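PDB 5ZH8: teichoic acid D-alanine hydrolase from Staphylococcus aureus, which removes D-alanine esterified to wall teichoic acid and lipoteichoic acid, influencing methicillin resistance, autolysis and cell wall structure. Local coordinates for residues P74-I79 with L100-G105; D80-S85 with I375-N380. One frame throughout, in Å; residues are numbered along the deposited sequence.

Interaction 1: residues P74-I79 with L100-G105; sequences PKYKKI and LKMSKG
In this beta-lactamase-type fold, Tyr-76 and Ile-79 of helix 74-85 pack against Lys-101 and Met-102 of strand 99-106, near one edge of the large antiparallel sheet. The axes of segments 74-79 and 100-105 approach to 9.7 Å, and their N-to-C directions differ by 16°. Ile-94 of strand 90-96 pairs with both Lys-101 and Met-102 through backbone hydrogen bonds, a classic beta bulge, consistent with both CB atoms turning to the helix. Met-102 has its CG anti to the backbone N (chi1 -171°) and runs out extended; its chain and that of Tyr-76 run side by side but point opposite ways. Its SD comes 3.8 Å from CD1 of Tyr-76 in an oblique Met-aromatic contact, 5.0 Å from the ring centroid. The same sulfur lies 4.1 Å from CG2 of Ile-79, so one thioether touches two successive turns of the helix. Farther along the ring, Lys-101 crosses the phenol end with its aliphatic root: CB is 3.5 Å from CZ of Tyr-76. Bends at chi2 and chi3 then carry the lysine chain away from the helix. The phenol OH hydrogen-bonds to Glu-96, which also forms a salt bridge with Lys-75. Across the two segments sulfur, methyl, methylene and ring atoms meet with no hydrogen bond, while Glu-96 satisfies the hydroxyl of the buried Tyr-76 and holds the ring's far end.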
loop_
_atom_site.group_PDB
_atom_site.type_symbol
_atom_site.label_atom_id
_atom_site.label_comp_id
_atom_site.label_asym_id
_atom_site.label_seq_id
_atom_site.Cartn_x
_atom_site.Cartn_y
_atom_site.Cartn_z
ATOM N N PRO A 74 29.430 2.094 15.141
ATOM C CA PRO A 74 28.459 3.194 15.033
ATOM C C PRO A 74 27.463 3.090 13.881
ATOM O O PRO A 74 26.300 3.435 14.073
ATOM C CB PRO A 74 29.342 4.423 14.842
ATOM C CG PRO A 74 30.602 4.077 15.535
ATOM C CD PRO A 74 30.777 2.594 15.461
ATOM N N LYS A 75 27.910 2.632 12.710
ATOM C CA LYS A 75 27.021 2.447 11.556
ATOM C C LYS A 75 25.813 1.596 11.919
ATOM O O LYS A 75 24.674 2.007 11.725
ATOM C CB LYS A 75 27.730 1.711 10.424
ATOM C CG LYS A 75 28.844 2.460 9.725
ATOM C CD LYS A 75 29.420 1.641 8.580
ATOM C CE LYS A 75 29.652 0.177 8.942
ATOM N NZ LYS A 75 30.611 -0.492 8.024
ATOM N N TYR A 76 26.093 0.397 12.428
ATOM C CA TYR A 76 25.074 -0.611 12.683
ATOM C C TYR A 76 24.257 -0.285 13.919
ATOM O O TYR A 76 23.072 -0.617 13.983
ATOM C CB TYR A 76 25.710 -1.996 12.811
ATOM C CG TYR A 76 26.396 -2.419 11.538
ATOM C CD1 TYR A 76 25.667 -2.608 10.366
ATOM C CD2 TYR A 76 27.771 -2.608 11.492
ATOM C CE1 TYR A 76 26.291 -2.982 9.191
ATOM C CE2 TYR A 76 28.399 -2.994 10.321
ATOM C CZ TYR A 76 27.656 -3.175 9.175
ATOM O OH TYR A 76 28.276 -3.543 8.003
ATOM N N LYS A 77 24.885 0.368 14.891
ATOM C CA LYS A 77 24.165 0.851 16.057
ATOM C C LYS A 77 23.097 1.863 15.642
ATOM O O LYS A 77 21.971 1.843 16.144
ATOM C CB LYS A 77 25.125 1.492 17.048
ATOM C CG LYS A 77 24.437 1.938 18.324
ATOM C CD LYS A 77 25.426 2.339 19.406
ATOM C CE LYS A 77 24.706 2.911 20.618
ATOM N NZ LYS A 77 23.548 2.071 21.056
ATOM N N LYS A 78 23.481 2.738 14.714
ATOM C CA LYS A 78 22.605 3.775 14.185
ATOM C C LYS A 78 21.433 3.140 13.443
ATOM O O LYS A 78 20.306 3.602 13.544
ATOM C CB LYS A 78 23.399 4.681 13.239
ATOM C CG LYS A 78 23.024 6.154 13.264
ATOM C CD LYS A 78 23.879 6.937 12.263
ATOM C CE LYS A 78 24.528 8.213 12.832
ATOM N NZ LYS A 78 23.690 9.445 12.778
ATOM N N ILE A 79 21.717 2.080 12.692
ATOM C CA ILE A 79 20.702 1.368 11.914
ATOM C C ILE A 79 19.715 0.689 12.861
ATOM O O ILE A 79 18.506 0.862 12.735
ATOM C CB ILE A 79 21.340 0.310 10.977
ATOM C CG1 ILE A 79 22.158 0.992 9.872
ATOM C CG2 ILE A 79 20.273 -0.577 10.351
ATOM C CD1 ILE A 79 23.168 0.087 9.188
ATOM N N LEU A 100 28.740 -11.173 6.476
ATOM C CA LEU A 100 27.520 -10.808 7.181
ATOM C C LEU A 100 27.886 -10.023 8.430
ATOM O O LEU A 100 28.437 -10.585 9.366
ATOM C CB LEU A 100 26.730 -12.063 7.556
ATOM C CG LEU A 100 25.386 -11.889 8.267
ATOM C CD1 LEU A 100 24.362 -11.221 7.368
ATOM C CD2 LEU A 100 24.863 -13.240 8.709
ATOM N N LYS A 101 27.597 -8.723 8.426
ATOM C CA LYS A 101 27.902 -7.843 9.558
ATOM C C LYS A 101 26.673 -7.520 10.416
ATOM O O LYS A 101 26.809 -7.039 11.545
ATOM C CB LYS A 101 28.492 -6.524 9.069
ATOM C CG LYS A 101 29.683 -6.648 8.137
ATOM C CD LYS A 101 30.917 -7.258 8.777
ATOM C CE LYS A 101 31.480 -6.364 9.859
ATOM N NZ LYS A 101 32.860 -6.802 10.208
ATOM N N MET A 102 25.480 -7.746 9.874
ATOM C CA MET A 102 24.252 -7.522 10.621
ATOM C C MET A 102 23.146 -8.444 10.135
ATOM O O MET A 102 22.936 -8.590 8.935
ATOM C CB MET A 102 23.798 -6.061 10.508
ATOM C CG MET A 102 22.648 -5.704 11.445
ATOM S SD MET A 102 22.306 -3.944 11.513
ATOM C CE MET A 102 21.050 -3.921 12.791
ATOM N N SER A 103 22.441 -9.050 11.084
ATOM C CA SER A 103 21.306 -9.918 10.804
ATOM C C SER A 103 20.425 -9.903 12.036
ATOM O O SER A 103 20.832 -10.395 13.089
ATOM C CB SER A 103 21.770 -11.345 10.505
ATOM O OG SER A 103 20.679 -12.177 10.158
ATOM N N LYS A 104 19.234 -9.320 11.919
ATOM C CA LYS A 104 18.381 -9.118 13.089
ATOM C C LYS A 104 16.910 -8.979 12.721
ATOM O O LYS A 104 16.563 -8.348 11.724
ATOM C CB LYS A 104 18.850 -7.877 13.862
ATOM C CG LYS A 104 18.172 -7.690 15.203
ATOM C CD LYS A 104 18.854 -6.604 16.023
ATOM C CE LYS A 104 18.210 -6.471 17.398
ATOM N NZ LYS A 104 18.780 -5.347 18.198
ATOM N N GLY A 105 16.056 -9.583 13.543
ATOM C CA GLY A 105 14.608 -9.509 13.381
ATOM C C GLY A 105 14.001 -8.527 14.367
ATOM O O GLY A 105 14.499 -8.368 15.482
#

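Interaction 2: residues D80-S85 with I375-N380; sequences DKYLQS and IKHIYN
His-377 turns the edge of its imidazole toward the face of Tyr-82, and this edge-to-face pair is the heart of the contact. CD2 of His-377 stands 3.7 Å above the phenol plane of Tyr-82, over its centre. It is nearly equidistant from the six ring carbons, the closest being CG of Tyr-82 at 3.9 Å. The ring planes are inclined at 60° and the centroids are 4.8 Å apart, which suits a CH-pi contact from CD2. Each ring has its CG anti to its own backbone N, with chi1 180° in His-377, and these torsions send the two side chains across the groove between their helices. Beside the rings the contact becomes aliphatic: CG1 of Ile-378 lies 4.4 Å from CD2 of Tyr-82, and CD1 of Ile-378 lies 4.3 Å from CD2 of Leu-83.

In the next shell, ND1 of His-377 is hydrogen-bonded to Asp-381, one turn further along its helix. That bond restrains the imidazole's rotation while CD2 rests on the tyrosine, and the carboxylate would probably polarise the ring. At the end of the other helix, Lys-81 O receives both the backbone N and the OG of Ser-85, from opposite faces of its plane. The second subunit packs here too, its Ser-85 against Tyr-82 and its Leu-87 against His-377. Toward the sheet, Leu-83 touches Tyr-106 of strand 99-106, and Ile-375 touches Thr-352 and Tyr-354 of strand 349-355. Segments 80-85 and 375-380 run nearly antiparallel, their axes 11.2 Å apart at closest approach, and thus lie side by side on one face of the central sheet, as the early and C-terminal helices do in the beta-lactamase and penicillin-binding protein fold.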
loop_
_atom_site.group_PDB
_atom_site.type_symbol
_atom_site.label_atom_id
_atom_site.label_comp_id
_atom_site.label_asym_id
_atom_site.label_seq_id
_atom_site.Cartn_x
_atom_site.Cartn_y
_atom_site.Cartn_z
ATOM N N ASP A 80 20.244 -0.077 13.805
ATOM C CA ASP A 80 19.429 -0.765 14.782
ATOM C C ASP A 80 18.530 0.216 15.522
ATOM O O ASP A 80 17.324 -0.008 15.679
ATOM C CB ASP A 80 20.327 -1.507 15.778
ATOM C CG ASP A 80 19.543 -2.189 16.872
ATOM O OD1 ASP A 80 18.860 -3.205 16.594
ATOM O OD2 ASP A 80 19.602 -1.689 18.006
ATOM N N LYS A 81 19.132 1.310 15.968
ATOM C CA LYS A 81 18.407 2.327 16.711
ATOM C C LYS A 81 17.287 2.915 15.871
ATOM O O LYS A 81 16.190 3.166 16.362
ATOM C CB LYS A 81 19.366 3.427 17.155
ATOM C CG LYS A 81 18.751 4.428 18.102
ATOM C CD LYS A 81 19.830 5.276 18.747
ATOM C CE LYS A 81 19.300 6.011 19.969
ATOM N NZ LYS A 81 18.959 5.106 21.114
ATOM N N TYR A 82 17.574 3.140 14.599
ATOM C CA TYR A 82 16.576 3.656 13.673
ATOM C C TYR A 82 15.447 2.655 13.502
ATOM O O TYR A 82 14.280 3.021 13.613
ATOM C CB TYR A 82 17.193 3.997 12.317
ATOM C CG TYR A 82 16.167 4.049 11.232
ATOM C CD1 TYR A 82 15.150 4.983 11.273
ATOM C CD2 TYR A 82 16.190 3.141 10.183
ATOM C CE1 TYR A 82 14.180 5.027 10.300
ATOM C CE2 TYR A 82 15.228 3.177 9.185
ATOM C CZ TYR A 82 14.221 4.114 9.255
ATOM O OH TYR A 82 13.270 4.147 8.269
ATOM N N LEU A 83 15.789 1.397 13.243
ATOM C CA LEU A 83 14.778 0.351 13.038
ATOM C C LEU A 83 13.899 0.145 14.262
ATOM O O LEU A 83 12.694 -0.071 14.124
ATOM C CB LEU A 83 15.427 -0.974 12.643
ATOM C CG LEU A 83 16.090 -1.000 11.266
ATOM C CD1 LEU A 83 16.697 -2.371 11.024
ATOM C CD2 LEU A 83 15.103 -0.641 10.167
ATOM N N GLN A 84 14.487 0.218 15.455
ATOM C CA GLN A 84 13.708 0.095 16.677
ATOM C C GLN A 84 12.776 1.292 16.880
ATOM O O GLN A 84 11.577 1.116 17.075
ATOM C CB GLN A 84 14.613 -0.067 17.888
ATOM C CG GLN A 84 15.329 -1.397 17.966
ATOM C CD GLN A 84 15.889 -1.668 19.364
ATOM O OE1 GLN A 84 15.321 -1.255 20.391
ATOM N NE2 GLN A 84 17.021 -2.368 19.407
ATOM N N SER A 85 13.313 2.505 16.818
ATOM C CA SER A 85 12.505 3.693 17.100
ATOM C C SER A 85 11.503 4.029 15.987
ATOM O O SER A 85 10.531 4.743 16.222
ATOM C CB SER A 85 13.397 4.898 17.402
ATOM O OG SER A 85 14.271 5.157 16.332
ATOM N N ILE A 375 15.107 1.704 3.647
ATOM C CA ILE A 375 16.317 1.164 3.037
ATOM C C ILE A 375 17.190 2.283 2.446
ATOM O O ILE A 375 18.410 2.166 2.433
ATOM C CB ILE A 375 15.980 0.076 1.987
ATOM C CG1 ILE A 375 17.188 -0.827 1.726
ATOM C CG2 ILE A 375 15.475 0.694 0.687
ATOM C CD1 ILE A 375 16.863 -2.073 0.932
ATOM N N LYS A 376 16.568 3.367 1.985
ATOM C CA LYS A 376 17.314 4.535 1.503
ATOM C C LYS A 376 18.060 5.197 2.636
ATOM O O LYS A 376 19.219 5.571 2.496
ATOM C CB LYS A 376 16.395 5.569 0.859
ATOM C CG LYS A 376 15.936 5.211 -0.537
ATOM C CD LYS A 376 14.870 6.185 -1.012
ATOM C CE LYS A 376 14.568 6.017 -2.499
ATOM N NZ LYS A 376 14.185 7.311 -3.156
ATOM N N HIS A 377 17.381 5.344 3.762
ATOM C CA HIS A 377 17.968 5.999 4.911
ATOM C C HIS A 377 19.182 5.215 5.386
ATOM O O HIS A 377 20.180 5.795 5.794
ATOM C CB HIS A 377 16.942 6.132 6.024
ATOM C CG HIS A 377 17.471 6.796 7.252
ATOM N ND1 HIS A 377 17.843 8.123 7.278
ATOM C CD2 HIS A 377 17.686 6.318 8.499
ATOM C CE1 HIS A 377 18.272 8.433 8.486
ATOM N NE2 HIS A 377 18.177 7.359 9.249
ATOM N N ILE A 378 19.099 3.894 5.318
ATOM C CA ILE A 378 20.203 3.036 5.728
ATOM C C ILE A 378 21.364 3.120 4.726
ATOM O O ILE A 378 22.514 3.309 5.105
ATOM C CB ILE A 378 19.723 1.581 5.886
ATOM C CG1 ILE A 378 18.810 1.474 7.109
ATOM C CG2 ILE A 378 20.900 0.623 6.000
ATOM C CD1 ILE A 378 18.140 0.124 7.274
ATOM N N TYR A 379 21.051 2.995 3.446
ATOM C CA TYR A 379 22.064 2.936 2.399
ATOM C C TYR A 379 22.718 4.305 2.130
ATOM O O TYR A 379 23.945 4.421 2.046
ATOM C CB TYR A 379 21.413 2.389 1.132
ATOM C CG TYR A 379 22.345 2.129 -0.029
ATOM C CD1 TYR A 379 23.073 0.947 -0.117
ATOM C CD2 TYR A 379 22.458 3.052 -1.068
ATOM C CE1 TYR A 379 23.903 0.702 -1.200
ATOM C CE2 TYR A 379 23.284 2.822 -2.151
ATOM C CZ TYR A 379 24.003 1.648 -2.218
ATOM O OH TYR A 379 24.814 1.421 -3.305
ATOM N N ASN A 380 21.888 5.331 1.991
ATOM C CA ASN A 380 22.367 6.660 1.653
ATOM C C ASN A 380 22.786 7.455 2.883
ATOM O O ASN A 380 23.883 8.007 2.911
ATOM C CB ASN A 380 21.294 7.431 0.881
ATOM C CG ASN A 380 20.937 6.770 -0.433
ATOM O OD1 ASN A 380 21.796 6.211 -1.106
ATOM N ND2 ASN A 380 19.674 6.846 -0.811
#

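In the fold
Helix 74-85 serves both contacts: its first half packs on strand 99-106 in interaction 1, and its second half meets helix 371-382 in interaction 2. The centres of interactions 1 and 2 lie about 9 Å apart, and the two touch directly, through the salt bridge of Lys-104 with Asp-80 and through packing of Ile-79 on Ile-378 and of Met-102 on Asp-80. Along the chain, 74-79 and 80-85 are consecutive, 100-105 follows soon after, and 375-380 comes much later, 290 residues beyond 80-85. A helix late in the chain thus comes back to an early one, and both lie against the same large antiparallel sheet.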